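Local coordinates for protein oxidoreductase (Listeria innocua, PDB 3E18) that binds nicotinamide-adenine-dinucleotide through a Rossmann-type domain and is probably a dehydrogenase of the GFO/IDH/MocA family, its substrate unknown, at residues H180-L185 against F212-T217; K194-N199 against L332-A337; G171-D176 against I226-T231; L132-M137 against L186-S191. One frame throughout, in Å; residues are numbered along the deposited sequence.

Overall arrangement
From the N terminus, the chain first builds the parallel NAD-binding sheet, then continues into helix 129-140 and the mixed sheet. Interaction 4 closes the first loop, bringing this helix to the end of helix 173-188. Interaction 3 starts at the opposite end of helix 173-188 and reaches strand 223-229, so it crosses interaction 4. Interaction 1 is nested inside the loop of interaction 3 and also crosses interaction 4. Interaction 2 closes last, from strand 193-201 to helix 325-344, and crosses interactions 1 and 3. Helix 173-188 serves interactions 1, 3 and 4. Interactions 1, 2 and 3 lay helices on three neighbouring strands of the mixed sheet.

Interaction 1. Residues H180-L185 against F212-T217; sequences HLLDQL and FVTFIT. With NAD (nicotinamide-adenine-dinucleotide), chain E.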
loop_
_atom_site.group_PDB
_atom_site.type_symbol
_atom_site.label_atom_id
_atom_site.label_comp_id
_atom_site.label_asym_id
_atom_site.label_seq_id
_atom_site.Cartn_x
_atom_site.Cartn_y
_atom_site.Cartn_z
ATOM N N HIS A 180 -4.461 8.658 16.264
ATOM C CA HIS A 180 -5.809 8.953 15.736
ATOM C C HIS A 180 -6.287 7.907 14.737
ATOM O O HIS A 180 -7.425 7.437 14.818
ATOM C CB HIS A 180 -5.816 10.271 14.981
ATOM C CG HIS A 180 -5.801 11.473 15.855
ATOM N ND1 HIS A 180 -6.631 11.611 16.948
ATOM C CD2 HIS A 180 -5.099 12.628 15.759
ATOM C CE1 HIS A 180 -6.425 12.794 17.497
ATOM N NE2 HIS A 180 -5.502 13.431 16.794
ATOM N N LEU A 181 -5.420 7.550 13.788
ATOM C CA LEU A 181 -5.835 6.667 12.694
ATOM C C LEU A 181 -6.001 5.245 13.177
ATOM O O LEU A 181 -6.901 4.531 12.733
ATOM C CB LEU A 181 -4.835 6.712 11.550
ATOM C CG LEU A 181 -4.577 8.097 10.956
ATOM C CD1 LEU A 181 -3.671 7.935 9.775
ATOM C CD2 LEU A 181 -5.891 8.709 10.520
ATOM N N LEU A 182 -5.144 4.839 14.104
ATOM C CA LEU A 182 -5.199 3.468 14.624
ATOM C C LEU A 182 -6.382 3.289 15.566
ATOM O O LEU A 182 -6.970 2.186 15.675
ATOM C CB LEU A 182 -3.906 3.135 15.361
ATOM C CG LEU A 182 -2.624 3.077 14.517
ATOM C CD1 LEU A 182 -1.434 3.071 15.429
ATOM C CD2 LEU A 182 -2.584 1.907 13.535
ATOM N N ASP A 183 -6.695 4.367 16.281
ATOM C CA ASP A 183 -7.849 4.390 17.184
ATOM C C ASP A 183 -9.172 4.312 16.413
ATOM O O ASP A 183 -10.051 3.513 16.772
ATOM C CB ASP A 183 -7.813 5.611 18.101
ATOM C CG ASP A 183 -9.028 5.692 18.983
ATOM O OD1 ASP A 183 -9.171 4.850 19.906
ATOM O OD2 ASP A 183 -9.861 6.572 18.706
ATOM N N GLN A 184 -9.291 5.114 15.350
ATOM C CA GLN A 184 -10.392 4.976 14.369
ATOM C C GLN A 184 -10.561 3.534 13.921
ATOM O O GLN A 184 -11.654 2.971 13.992
ATOM C CB GLN A 184 -10.126 5.842 13.144
ATOM C CG GLN A 184 -10.516 7.321 13.340
ATOM C CD GLN A 184 -10.163 8.198 12.143
ATOM O OE1 GLN A 184 -9.520 7.764 11.187
ATOM N NE2 GLN A 184 -10.602 9.441 12.193
ATOM N N LEU A 185 -9.465 2.921 13.499
ATOM C CA LEU A 185 -9.519 1.559 12.946
ATOM C C LEU A 185 -9.971 0.519 13.957
ATOM O O LEU A 185 -10.782 -0.380 13.647
ATOM C CB LEU A 185 -8.131 1.174 12.411
ATOM C CG LEU A 185 -7.939 -0.244 11.860
ATOM C CD1 LEU A 185 -8.704 -0.456 10.553
ATOM C CD2 LEU A 185 -6.456 -0.512 11.679
ATOM N N PHE A 212 5.103 6.996 8.600
ATOM C CA PHE A 212 5.142 5.536 8.697
ATOM C C PHE A 212 4.135 4.906 7.767
ATOM O O PHE A 212 3.268 5.592 7.213
ATOM C CB PHE A 212 4.881 5.085 10.134
ATOM C CG PHE A 212 3.474 5.314 10.606
ATOM C CD1 PHE A 212 2.557 4.272 10.605
ATOM C CD2 PHE A 212 3.063 6.569 11.058
ATOM C CE1 PHE A 212 1.248 4.471 11.025
ATOM C CE2 PHE A 212 1.754 6.765 11.489
ATOM C CZ PHE A 212 0.853 5.708 11.469
ATOM N N VAL A 213 4.229 3.584 7.636
ATOM C CA VAL A 213 3.175 2.822 7.025
ATOM C C VAL A 213 3.122 1.533 7.829
ATOM O O VAL A 213 4.147 1.067 8.308
ATOM C CB VAL A 213 3.427 2.576 5.502
ATOM C CG1 VAL A 213 4.859 2.122 5.237
ATOM C CG2 VAL A 213 2.417 1.588 4.921
ATOM N N THR A 214 1.930 1.000 8.015
ATOM C CA THR A 214 1.768 -0.275 8.679
ATOM C C THR A 214 0.713 -1.122 7.970
ATOM O O THR A 214 -0.247 -0.589 7.440
ATOM C CB THR A 214 1.465 -0.079 10.194
ATOM O OG1 THR A 214 1.203 -1.347 10.805
ATOM C CG2 THR A 214 0.281 0.847 10.417
ATOM N N PHE A 215 0.888 -2.446 7.953
ATOM C CA PHE A 215 -0.109 -3.305 7.359
ATOM C C PHE A 215 -0.564 -4.211 8.480
ATOM O O PHE A 215 0.245 -4.932 9.079
ATOM C CB PHE A 215 0.469 -4.126 6.189
ATOM C CG PHE A 215 -0.588 -4.776 5.299
ATOM C CD1 PHE A 215 -1.061 -4.120 4.171
ATOM C CD2 PHE A 215 -1.097 -6.049 5.590
ATOM C CE1 PHE A 215 -2.033 -4.705 3.340
ATOM C CE2 PHE A 215 -2.058 -6.635 4.774
ATOM C CZ PHE A 215 -2.526 -5.960 3.636
ATOM N N ILE A 216 -1.855 -4.131 8.780
ATOM C CA ILE A 216 -2.442 -4.805 9.919
ATOM C C ILE A 216 -3.390 -5.887 9.435
ATOM O O ILE A 216 -4.165 -5.664 8.512
ATOM C CB ILE A 216 -3.192 -3.780 10.817
ATOM C CG1 ILE A 216 -2.197 -2.764 11.393
ATOM C CG2 ILE A 216 -3.942 -4.454 11.958
ATOM C CD1 ILE A 216 -2.845 -1.462 11.783
ATOM N N THR A 217 -3.330 -7.062 10.051
ATOM C CA THR A 217 -4.304 -8.099 9.766
ATOM C C THR A 217 -5.049 -8.440 11.066
ATOM O O THR A 217 -4.427 -8.534 12.130
ATOM C CB THR A 217 -3.629 -9.373 9.200
ATOM O OG1 THR A 217 -2.740 -9.013 8.138
ATOM C CG2 THR A 217 -4.661 -10.333 8.654
HETATM P PA NAD E . 2.189 22.796 23.008
HETATM O O1A NAD E . 1.608 23.756 22.043
HETATM O O2A NAD E . 3.663 22.760 23.010
HETATM O O5B NAD E . 1.630 23.096 24.483
HETATM C C5B NAD E . 1.953 22.322 25.617
HETATM C C4B NAD E . 1.851 23.239 26.831
HETATM O O4B NAD E . 2.034 22.511 28.031
HETATM C C3B NAD E . 2.928 24.320 26.793
HETATM O O3B NAD E . 2.317 25.580 26.939
HETATM C C2B NAD E . 3.809 24.000 27.983
HETATM O O2B NAD E . 4.351 25.153 28.587
HETATM C C1B NAD E . 2.856 23.259 28.903
HETATM N N9A NAD E . 3.533 22.355 29.845
HETATM C C8A NAD E . 4.653 21.590 29.621
HETATM N N7A NAD E . 4.932 20.895 30.750
HETATM C C5A NAD E . 4.006 21.213 31.686
HETATM C C6A NAD E . 3.827 20.807 33.004
HETATM N N6A NAD E . 4.562 19.807 33.486
HETATM N N1A NAD E . 2.764 21.319 33.734
HETATM C C2A NAD E . 1.892 22.228 33.168
HETATM N N3A NAD E . 2.080 22.627 31.861
HETATM C C4A NAD E . 3.120 22.130 31.132
HETATM O O3 NAD E . 1.610 21.317 22.689
HETATM P PN NAD E . 0.226 21.018 21.955
HETATM O O1N NAD E . 0.446 20.942 20.485
HETATM O O2N NAD E . -0.856 21.864 22.507
HETATM O O5D NAD E . -0.049 19.476 22.427
HETATM C C5D NAD E . -0.202 19.104 23.779
HETATM C C4D NAD E . -0.902 17.729 23.863
HETATM O O4D NAD E . -2.079 17.740 23.076
HETATM C C3D NAD E . -0.057 16.591 23.318
HETATM O O3D NAD E . -0.338 15.407 24.052
HETATM C C2D NAD E . -0.548 16.384 21.900
HETATM O O2D NAD E . -0.412 15.031 21.529
HETATM C C1D NAD E . -2.014 16.774 22.028
HETATM N N1N NAD E . -2.661 17.268 20.783
HETATM C C2N NAD E . -3.796 16.620 20.384
HETATM C C3N NAD E . -4.493 16.996 19.241
HETATM C C7N NAD E . -5.844 16.398 18.995
HETATM O O7N NAD E . -6.465 16.607 17.755
HETATM N N7N NAD E . -6.449 15.688 19.952
HETATM C C4N NAD E . -4.039 18.093 18.495
HETATM C C5N NAD E . -2.888 18.769 18.911
HETATM C C6N NAD E . -2.212 18.352 20.064
#
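Helix 180-185 and strand 212-217 run nearly parallel, their axes 16° apart and 11.9 Å from each other at closest approach. This is helix-on-sheet packing in the C-terminal domain of the GFO/IDH/MocA family. The gap is bridged by aliphatic side chains sent from both backbones. On the strand side the main partner is Ile216. Its CG1 lies anti to the carbonyl carbon (chi1 -64°), and CD1 is the atom that reaches the helix. Leu185 meets it tip to tip, with Leu185 CD2 3.7 Å from Ile216 CD1. Leu182 comes to the same methyl at a slant, Leu182 CD2 lying 3.8 Å from Ile216 CD1. One isoleucine methyl therefore touches leucines from successive turns of the helix. Leu182 CD2 also comes within 4.4 Å of Thr214 CG2. The hydroxyl of Thr214 turns instead to the backbone of the neighbouring strand 193-201, where OG1 is hydrogen-bonded to Ser197 O. Helix 325-344 closes over Leu182 and Thr214 through Ile338. At the start of the segment, His180 belongs to the NAD pocket rather than to the sheet contact. Trp177 meets its ring edge-to-face. The carboxamide of NAD lies at the edge of the imidazole, near its plane, with His180 NE2 3.5 Å from NAD O7N.

Interaction 2. Residues K194-N199 against L332-A337; sequences KSVSAN and LKLIEA
The contact between strand 194-199 and helix 332-337 is apolar, and Val196 is its centre on the strand. The methyl CG2 of Val196 does the touching. The side chains of Val196 and Leu334 meet at a slant, with Val196 CG2 3.6 Å from Leu334 CD1. The same methyl meets the methyl of Ala337, Val196 CG2 lying 4.0 Å from Ala337 CB. Leu334 bends toward the strand with its CG opposite the backbone N (chi1 180°), which carries CD1 across to the valine. Its side chain also packs on Leu182 and Leu186 of helix 173-188. Polar contacts lie outside this pair of segments. Ser195 OG is hydrogen-bonded to Asn345 ND2 of the second subunit, and Lys194 and Ser195 form a classic beta bulge against Thr217. Glu336 OE1 is hydrogen-bonded to Ser102 OG. With no polar group joining the two segments, helix 325-344 is held on this part of the sheet by van der Waals contact and burial of hydrocarbon, and the short side chain of Ala337 lets the backbones come close.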
loop_
_atom_site.group_PDB
_atom_site.type_symbol
_atom_site.label_atom_id
_atom_site.label_comp_id
_atom_site.label_asym_id
_atom_site.label_seq_id
_atom_site.Cartn_x
_atom_site.Cartn_y
_atom_site.Cartn_z
ATOM N N LYS A 194 -4.200 -9.616 14.643
ATOM C CA LYS A 194 -3.432 -10.841 14.482
ATOM C C LYS A 194 -1.963 -10.535 14.186
ATOM O O LYS A 194 -1.073 -11.148 14.773
ATOM C CB LYS A 194 -4.026 -11.690 13.357
ATOM C CG LYS A 194 -3.527 -13.131 13.340
ATOM C CD LYS A 194 -3.432 -13.689 11.926
ATOM C CE LYS A 194 -4.686 -14.433 11.515
ATOM N NZ LYS A 194 -4.796 -15.754 12.201
ATOM N N SER A 195 -1.701 -9.590 13.280
ATOM C CA SER A 195 -0.319 -9.284 12.916
ATOM C C SER A 195 -0.127 -7.847 12.456
ATOM O O SER A 195 -1.077 -7.196 12.024
ATOM C CB SER A 195 0.164 -10.249 11.828
ATOM O OG SER A 195 -0.521 -10.040 10.597
ATOM N N VAL A 196 1.112 -7.365 12.555
ATOM C CA VAL A 196 1.483 -5.986 12.176
ATOM C C VAL A 196 2.874 -6.007 11.561
ATOM O O VAL A 196 3.800 -6.574 12.151
ATOM C CB VAL A 196 1.612 -5.061 13.426
ATOM C CG1 VAL A 196 1.723 -3.596 13.016
ATOM C CG2 VAL A 196 0.484 -5.260 14.389
ATOM N N SER A 197 3.043 -5.368 10.404
ATOM C CA SER A 197 4.375 -5.086 9.896
ATOM C C SER A 197 4.369 -3.573 9.729
ATOM O O SER A 197 3.313 -2.988 9.571
ATOM C CB SER A 197 4.597 -5.774 8.552
ATOM O OG SER A 197 3.736 -5.284 7.541
ATOM N N ALA A 198 5.527 -2.955 9.797
ATOM C CA ALA A 198 5.605 -1.485 9.701
ATOM C C ALA A 198 6.965 -1.063 9.263
ATOM O O ALA A 198 7.945 -1.789 9.434
ATOM C CB ALA A 198 5.270 -0.823 11.061
ATOM N N ASN A 199 7.017 0.127 8.683
ATOM C CA ASN A 199 8.281 0.754 8.349
ATOM C C ASN A 199 8.105 2.225 8.636
ATOM O O ASN A 199 7.038 2.786 8.414
ATOM C CB ASN A 199 8.704 0.440 6.887
ATOM C CG ASN A 199 9.183 1.688 6.130
ATOM O OD1 ASN A 199 10.311 2.184 6.333
ATOM N ND2 ASN A 199 8.337 2.176 5.218
ATOM N N LEU A 332 -2.528 1.462 22.294
ATOM C CA LEU A 332 -1.147 1.656 22.749
ATOM C C LEU A 332 -0.300 0.399 22.563
ATOM O O LEU A 332 0.865 0.496 22.209
ATOM C CB LEU A 332 -1.085 2.151 24.208
ATOM C CG LEU A 332 -1.643 3.541 24.542
ATOM C CD1 LEU A 332 -1.659 3.722 26.057
ATOM C CD2 LEU A 332 -0.859 4.669 23.910
ATOM N N LYS A 333 -0.912 -0.767 22.760
ATOM C CA LYS A 333 -0.275 -2.040 22.467
ATOM C C LYS A 333 0.020 -2.185 20.968
ATOM O O LYS A 333 1.036 -2.769 20.590
ATOM C CB LYS A 333 -1.172 -3.190 22.915
ATOM C CG LYS A 333 -1.051 -3.576 24.377
ATOM C CD LYS A 333 -1.887 -4.820 24.672
ATOM C CE LYS A 333 -1.157 -6.131 24.359
ATOM N NZ LYS A 333 0.001 -6.395 25.276
ATOM N N LEU A 334 -0.861 -1.639 20.126
ATOM C CA LEU A 334 -0.659 -1.663 18.673
ATOM C C LEU A 334 0.500 -0.756 18.265
ATOM O O LEU A 334 1.314 -1.129 17.423
ATOM C CB LEU A 334 -1.955 -1.291 17.919
ATOM C CG LEU A 334 -1.975 -1.260 16.379
ATOM C CD1 LEU A 334 -1.408 -2.530 15.798
ATOM C CD2 LEU A 334 -3.390 -1.064 15.857
ATOM N N ILE A 335 0.580 0.419 18.874
ATOM C CA ILE A 335 1.707 1.316 18.659
ATOM C C ILE A 335 3.052 0.673 19.061
ATOM O O ILE A 335 4.067 0.818 18.358
ATOM C CB ILE A 335 1.475 2.654 19.387
ATOM C CG1 ILE A 335 0.406 3.464 18.646
ATOM C CG2 ILE A 335 2.763 3.460 19.479
ATOM C CD1 ILE A 335 -0.142 4.671 19.439
ATOM N N GLU A 336 3.041 -0.064 20.171
ATOM C CA GLU A 336 4.210 -0.814 20.624
ATOM C C GLU A 336 4.606 -1.908 19.625
ATOM O O GLU A 336 5.799 -2.058 19.323
ATOM C CB GLU A 336 3.963 -1.392 22.015
ATOM C CG GLU A 336 3.945 -0.314 23.092
ATOM C CD GLU A 336 3.498 -0.812 24.448
ATOM O OE1 GLU A 336 2.779 -1.837 24.538
ATOM O OE2 GLU A 336 3.883 -0.168 25.436
ATOM N N ALA A 337 3.614 -2.645 19.106
ATOM C CA ALA A 337 3.834 -3.620 18.020
ATOM C C ALA A 337 4.414 -2.974 16.763
ATOM O O ALA A 337 5.289 -3.543 16.119
ATOM C CB ALA A 337 2.561 -4.363 17.684
#

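Interaction 3. Residues G171-D176 against I226-T231; sequences GGMVLD and IEVGTT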
loop_
_atom_site.group_PDB
_atom_site.type_symbol
_atom_site.label_atom_id
_atom_site.label_comp_id
_atom_site.label_asym_id
_atom_site.label_seq_id
_atom_site.Cartn_x
_atom_site.Cartn_y
_atom_site.Cartn_z
ATOM N N GLY A 171 7.655 12.257 20.689
ATOM C CA GLY A 171 7.469 12.882 19.393
ATOM C C GLY A 171 7.350 11.916 18.233
ATOM O O GLY A 171 7.314 10.687 18.419
ATOM N N GLY A 172 7.295 12.466 17.024
ATOM C CA GLY A 172 7.105 11.640 15.831
ATOM C C GLY A 172 5.665 11.418 15.398
ATOM O O GLY A 172 4.735 11.651 16.171
ATOM N N MET A 173 5.485 10.937 14.167
ATOM C CA MET A 173 4.158 10.816 13.562
ATOM C C MET A 173 3.321 9.611 13.999
ATOM O O MET A 173 2.085 9.685 13.970
ATOM C CB MET A 173 4.231 10.915 12.030
ATOM C CG MET A 173 4.448 12.337 11.494
ATOM S SD MET A 173 3.231 13.612 12.004
ATOM C CE MET A 173 4.294 14.590 13.024
ATOM N N VAL A 174 3.966 8.507 14.377
ATOM C CA VAL A 174 3.216 7.365 14.927
ATOM C C VAL A 174 2.417 7.844 16.157
ATOM O O VAL A 174 1.217 7.611 16.281
ATOM C CB VAL A 174 4.143 6.192 15.304
ATOM C CG1 VAL A 174 3.359 5.078 15.984
ATOM C CG2 VAL A 174 4.856 5.628 14.068
ATOM N N LEU A 175 3.095 8.567 17.039
ATOM C CA LEU A 175 2.496 9.048 18.277
ATOM C C LEU A 175 1.580 10.268 18.084
ATOM O O LEU A 175 0.719 10.547 18.907
ATOM C CB LEU A 175 3.608 9.312 19.306
ATOM C CG LEU A 175 4.234 8.023 19.851
ATOM C CD1 LEU A 175 5.454 8.319 20.726
ATOM C CD2 LEU A 175 3.207 7.240 20.631
ATOM N N ASP A 176 1.754 10.977 16.979
ATOM C CA ASP A 176 0.975 12.178 16.718
ATOM C C ASP A 176 -0.296 11.843 15.929
ATOM O O ASP A 176 -1.395 11.904 16.463
ATOM C CB ASP A 176 1.840 13.184 15.966
ATOM C CG ASP A 176 1.208 14.556 15.865
ATOM O OD1 ASP A 176 0.075 14.758 16.352
ATOM O OD2 ASP A 176 1.855 15.447 15.282
ATOM N N ILE A 226 -2.336 1.627 7.162
ATOM C CA ILE A 226 -2.435 2.963 7.774
ATOM C C ILE A 226 -1.163 3.702 7.457
ATOM O O ILE A 226 -0.058 3.170 7.577
ATOM C CB ILE A 226 -2.625 2.892 9.327
ATOM C CG1 ILE A 226 -3.779 1.948 9.716
ATOM C CG2 ILE A 226 -2.718 4.282 9.941
ATOM C CD1 ILE A 226 -5.139 2.258 9.103
ATOM N N GLU A 227 -1.276 4.960 7.072
ATOM C CA GLU A 227 -0.070 5.604 6.628
ATOM C C GLU A 227 -0.185 7.053 7.036
ATOM O O GLU A 227 -1.280 7.603 7.032
ATOM C CB GLU A 227 -0.064 5.470 5.112
ATOM C CG GLU A 227 1.175 5.777 4.374
ATOM C CD GLU A 227 1.014 5.371 2.926
ATOM O OE1 GLU A 227 1.051 4.155 2.617
ATOM O OE2 GLU A 227 0.818 6.275 2.098
ATOM N N VAL A 228 0.931 7.632 7.457
ATOM C CA VAL A 228 1.045 9.074 7.648
ATOM C C VAL A 228 2.301 9.455 6.927
ATOM O O VAL A 228 3.300 8.742 6.997
ATOM C CB VAL A 228 1.154 9.478 9.146
ATOM C CG1 VAL A 228 1.434 10.998 9.306
ATOM C CG2 VAL A 228 -0.122 9.145 9.895
ATOM N N GLY A 229 2.274 10.586 6.232
ATOM C CA GLY A 229 3.482 11.071 5.618
ATOM C C GLY A 229 3.479 12.582 5.731
ATOM O O GLY A 229 2.418 13.206 5.648
ATOM N N THR A 230 4.662 13.152 5.939
ATOM C CA THR A 230 4.830 14.607 6.062
ATOM C C THR A 230 5.798 15.133 5.013
ATOM O O THR A 230 6.250 16.283 5.083
ATOM C CB THR A 230 5.292 15.036 7.492
ATOM O OG1 THR A 230 6.494 14.338 7.874
ATOM C CG2 THR A 230 4.207 14.772 8.516
ATOM N N THR A 231 6.086 14.296 4.017
ATOM C CA THR A 231 7.051 14.621 2.951
ATOM C C THR A 231 6.433 14.353 1.572
ATOM O O THR A 231 7.134 14.048 0.602
ATOM C CB THR A 231 8.333 13.765 3.094
ATOM O OG1 THR A 231 7.970 12.381 3.260
ATOM C CG2 THR A 231 9.124 14.197 4.312
#
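Met173 lies across Val228 at about a right angle and slants over Thr230. Its chain carries the whole contact on the helix side. CG stands opposite the carbonyl carbon (chi1 -76°), and the chain is bent at chi2 (-56°) and again at chi3 (112°). The chi2 bend lays CG and SD along the two residues. The contact begins at its base, where Met173 CB is 3.9 Å from Val228 CG1. Farther along, Met173 CG is 4.0 Å from Val228 CG1 and also meets the threonine methyl, 3.9 Å from Thr230 CG2. The sulfur follows the same path, Met173 SD lying 3.8 Å from Thr230 CG2. Val228 and Thr230 are two apart and both turn their side chains to Met173, while Gly229 between them has no side chain. Around this contact, Met173 also packs on Ile159 and Pro160, and Val228 also touches Trp177. The contact joins the beginning of helix 173-188 to strand 223-229 and the loop just after it. A turn farther along, Asp176 OD1 makes a salt bridge to Lys96 NZ, and Lys96 binds NAD. Methyls of Val228 and Thr230 meet the methylenes and sulfur of Met173, so the contact rests on dispersion and burial. The one hydroxyl among these side chains is satisfied elsewhere, Thr230 OG1 being hydrogen-bonded to Asp210 O.

Interaction 4. Residues L132-M137 against L186-S191; sequences LIIKEM and LFLVDS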
loop_
_atom_site.group_PDB
_atom_site.type_symbol
_atom_site.label_atom_id
_atom_site.label_comp_id
_atom_site.label_asym_id
_atom_site.label_seq_id
_atom_site.Cartn_x
_atom_site.Cartn_y
_atom_site.Cartn_z
ATOM N N LEU A 132 -16.770 8.916 9.890
ATOM C CA LEU A 132 -18.150 8.501 10.127
ATOM C C LEU A 132 -18.878 8.060 8.844
ATOM O O LEU A 132 -19.755 7.184 8.898
ATOM C CB LEU A 132 -18.929 9.573 10.900
ATOM C CG LEU A 132 -18.467 9.785 12.360
ATOM C CD1 LEU A 132 -19.242 10.914 13.028
ATOM C CD2 LEU A 132 -18.558 8.505 13.197
ATOM N N ILE A 133 -18.476 8.627 7.705
ATOM C CA ILE A 133 -18.882 8.095 6.376
ATOM C C ILE A 133 -18.427 6.638 6.198
ATOM O O ILE A 133 -19.229 5.789 5.817
ATOM C CB ILE A 133 -18.385 8.986 5.220
ATOM C CG1 ILE A 133 -19.102 10.337 5.255
ATOM C CG2 ILE A 133 -18.615 8.327 3.853
ATOM C CD1 ILE A 133 -18.484 11.384 4.360
ATOM N N ILE A 134 -17.162 6.345 6.514
ATOM C CA ILE A 134 -16.649 4.965 6.444
ATOM C C ILE A 134 -17.385 4.032 7.419
ATOM O O ILE A 134 -17.690 2.866 7.097
ATOM C CB ILE A 134 -15.097 4.918 6.703
ATOM C CG1 ILE A 134 -14.353 5.862 5.734
ATOM C CG2 ILE A 134 -14.550 3.515 6.557
ATOM C CD1 ILE A 134 -14.490 5.486 4.251
ATOM N N LYS A 135 -17.664 4.550 8.613
ATOM C CA LYS A 135 -18.415 3.815 9.626
ATOM C C LYS A 135 -19.823 3.519 9.127
ATOM O O LYS A 135 -20.324 2.418 9.296
ATOM C CB LYS A 135 -18.461 4.612 10.935
ATOM C CG LYS A 135 -19.082 3.868 12.101
ATOM C CD LYS A 135 -18.767 4.600 13.396
ATOM C CE LYS A 135 -18.948 3.694 14.603
ATOM N NZ LYS A 135 -20.387 3.569 14.947
ATOM N N GLU A 136 -20.454 4.502 8.494
ATOM C CA GLU A 136 -21.764 4.257 7.851
ATOM C C GLU A 136 -21.684 3.144 6.793
ATOM O O GLU A 136 -22.479 2.185 6.828
ATOM C CB GLU A 136 -22.331 5.554 7.251
ATOM C CG GLU A 136 -23.698 5.402 6.533
ATOM C CD GLU A 136 -24.894 5.198 7.471
ATOM O OE1 GLU A 136 -24.724 5.240 8.710
ATOM O OE2 GLU A 136 -26.023 5.008 6.956
ATOM N N MET A 137 -20.700 3.246 5.893
ATOM C CA MET A 137 -20.493 2.229 4.852
ATOM C C MET A 137 -20.249 0.851 5.454
ATOM O O MET A 137 -20.809 -0.135 4.989
ATOM C CB MET A 137 -19.345 2.613 3.906
ATOM C CG MET A 137 -19.582 3.891 3.131
ATOM S SD MET A 137 -18.145 4.461 2.219
ATOM C CE MET A 137 -17.899 3.102 1.086
ATOM N N LEU A 186 -9.419 0.611 15.160
ATOM C CA LEU A 186 -9.717 -0.370 16.214
ATOM C C LEU A 186 -11.109 -0.143 16.826
ATOM O O LEU A 186 -11.779 -1.080 17.295
ATOM C CB LEU A 186 -8.605 -0.347 17.269
ATOM C CG LEU A 186 -7.601 -1.512 17.241
ATOM C CD1 LEU A 186 -7.083 -1.808 15.842
ATOM C CD2 LEU A 186 -6.443 -1.301 18.216
ATOM N N PHE A 187 -11.535 1.114 16.820
ATOM C CA PHE A 187 -12.915 1.469 17.155
ATOM C C PHE A 187 -13.905 0.880 16.129
ATOM O O PHE A 187 -14.968 0.382 16.511
ATOM C CB PHE A 187 -13.047 3.003 17.261
ATOM C CG PHE A 187 -14.443 3.494 17.575
ATOM C CD1 PHE A 187 -15.180 2.945 18.630
ATOM C CD2 PHE A 187 -15.000 4.538 16.832
ATOM C CE1 PHE A 187 -16.465 3.415 18.926
ATOM C CE2 PHE A 187 -16.291 5.015 17.113
ATOM C CZ PHE A 187 -17.017 4.451 18.168
ATOM N N LEU A 188 -13.555 0.923 14.840
ATOM C CA LEU A 188 -14.435 0.403 13.783
ATOM C C LEU A 188 -14.533 -1.127 13.757
ATOM O O LEU A 188 -15.630 -1.686 13.714
ATOM C CB LEU A 188 -13.987 0.908 12.410
ATOM C CG LEU A 188 -14.933 0.639 11.239
ATOM C CD1 LEU A 188 -16.318 1.256 11.469
ATOM C CD2 LEU A 188 -14.331 1.140 9.938
ATOM N N VAL A 189 -13.378 -1.791 13.781
ATOM C CA VAL A 189 -13.304 -3.236 13.566
ATOM C C VAL A 189 -13.487 -3.949 14.898
ATOM O O VAL A 189 -12.805 -3.631 15.866
ATOM C CB VAL A 189 -11.955 -3.615 12.897
ATOM C CG1 VAL A 189 -11.877 -5.122 12.627
ATOM C CG2 VAL A 189 -11.770 -2.830 11.591
ATOM N N ASP A 190 -14.418 -4.893 14.956
ATOM C CA ASP A 190 -14.663 -5.658 16.179
ATOM C C ASP A 190 -13.947 -6.990 16.073
ATOM O O ASP A 190 -14.570 -8.055 15.921
ATOM C CB ASP A 190 -16.172 -5.833 16.430
ATOM C CG ASP A 190 -16.483 -6.609 17.713
ATOM O OD1 ASP A 190 -15.747 -6.467 18.720
ATOM O OD2 ASP A 190 -17.469 -7.378 17.699
ATOM N N SER A 191 -12.620 -6.914 16.152
ATOM C CA SER A 191 -11.745 -8.068 16.001
ATOM C C SER A 191 -10.369 -7.733 16.564
ATOM O O SER A 191 -9.928 -6.580 16.527
ATOM C CB SER A 191 -11.623 -8.464 14.525
ATOM O OG SER A 191 -11.015 -9.737 14.394
#
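Helix 132-137 passes the last turn of helix 173-188 with Lys135 CA and Leu188 CA 6.7 Å apart, and Val189 leaves the helical path just after. Leu188 sits against Lys135 and Ile134. Lys135 and Leu188 run alongside one another, pointing opposite ways, with Leu188 CD1 3.8 Å from Lys135 CA and 3.9 Å from Lys135 CG. The other methyl meets Ile134 at about a right angle, Leu188 CD2 lying 4.1 Å from Ile134 CG2. The lysine is extended as far as CE, which meets the phenyl obliquely, Lys135 CE being 3.9 Å from Phe187 CE2. The bend at chi4 (-79°) then turns the charged end to its own helix, in a salt bridge from Lys135 NZ to Glu139 OE2. Phe187 has a cation-pi partner in Arg126. Toward the sheet, Ile134 and Leu188 both pack on Leu149 of strand 146-154. The two helices form part of the helical layer on one face of the mixed sheet of the GFO/IDH/MocA C-terminal domain.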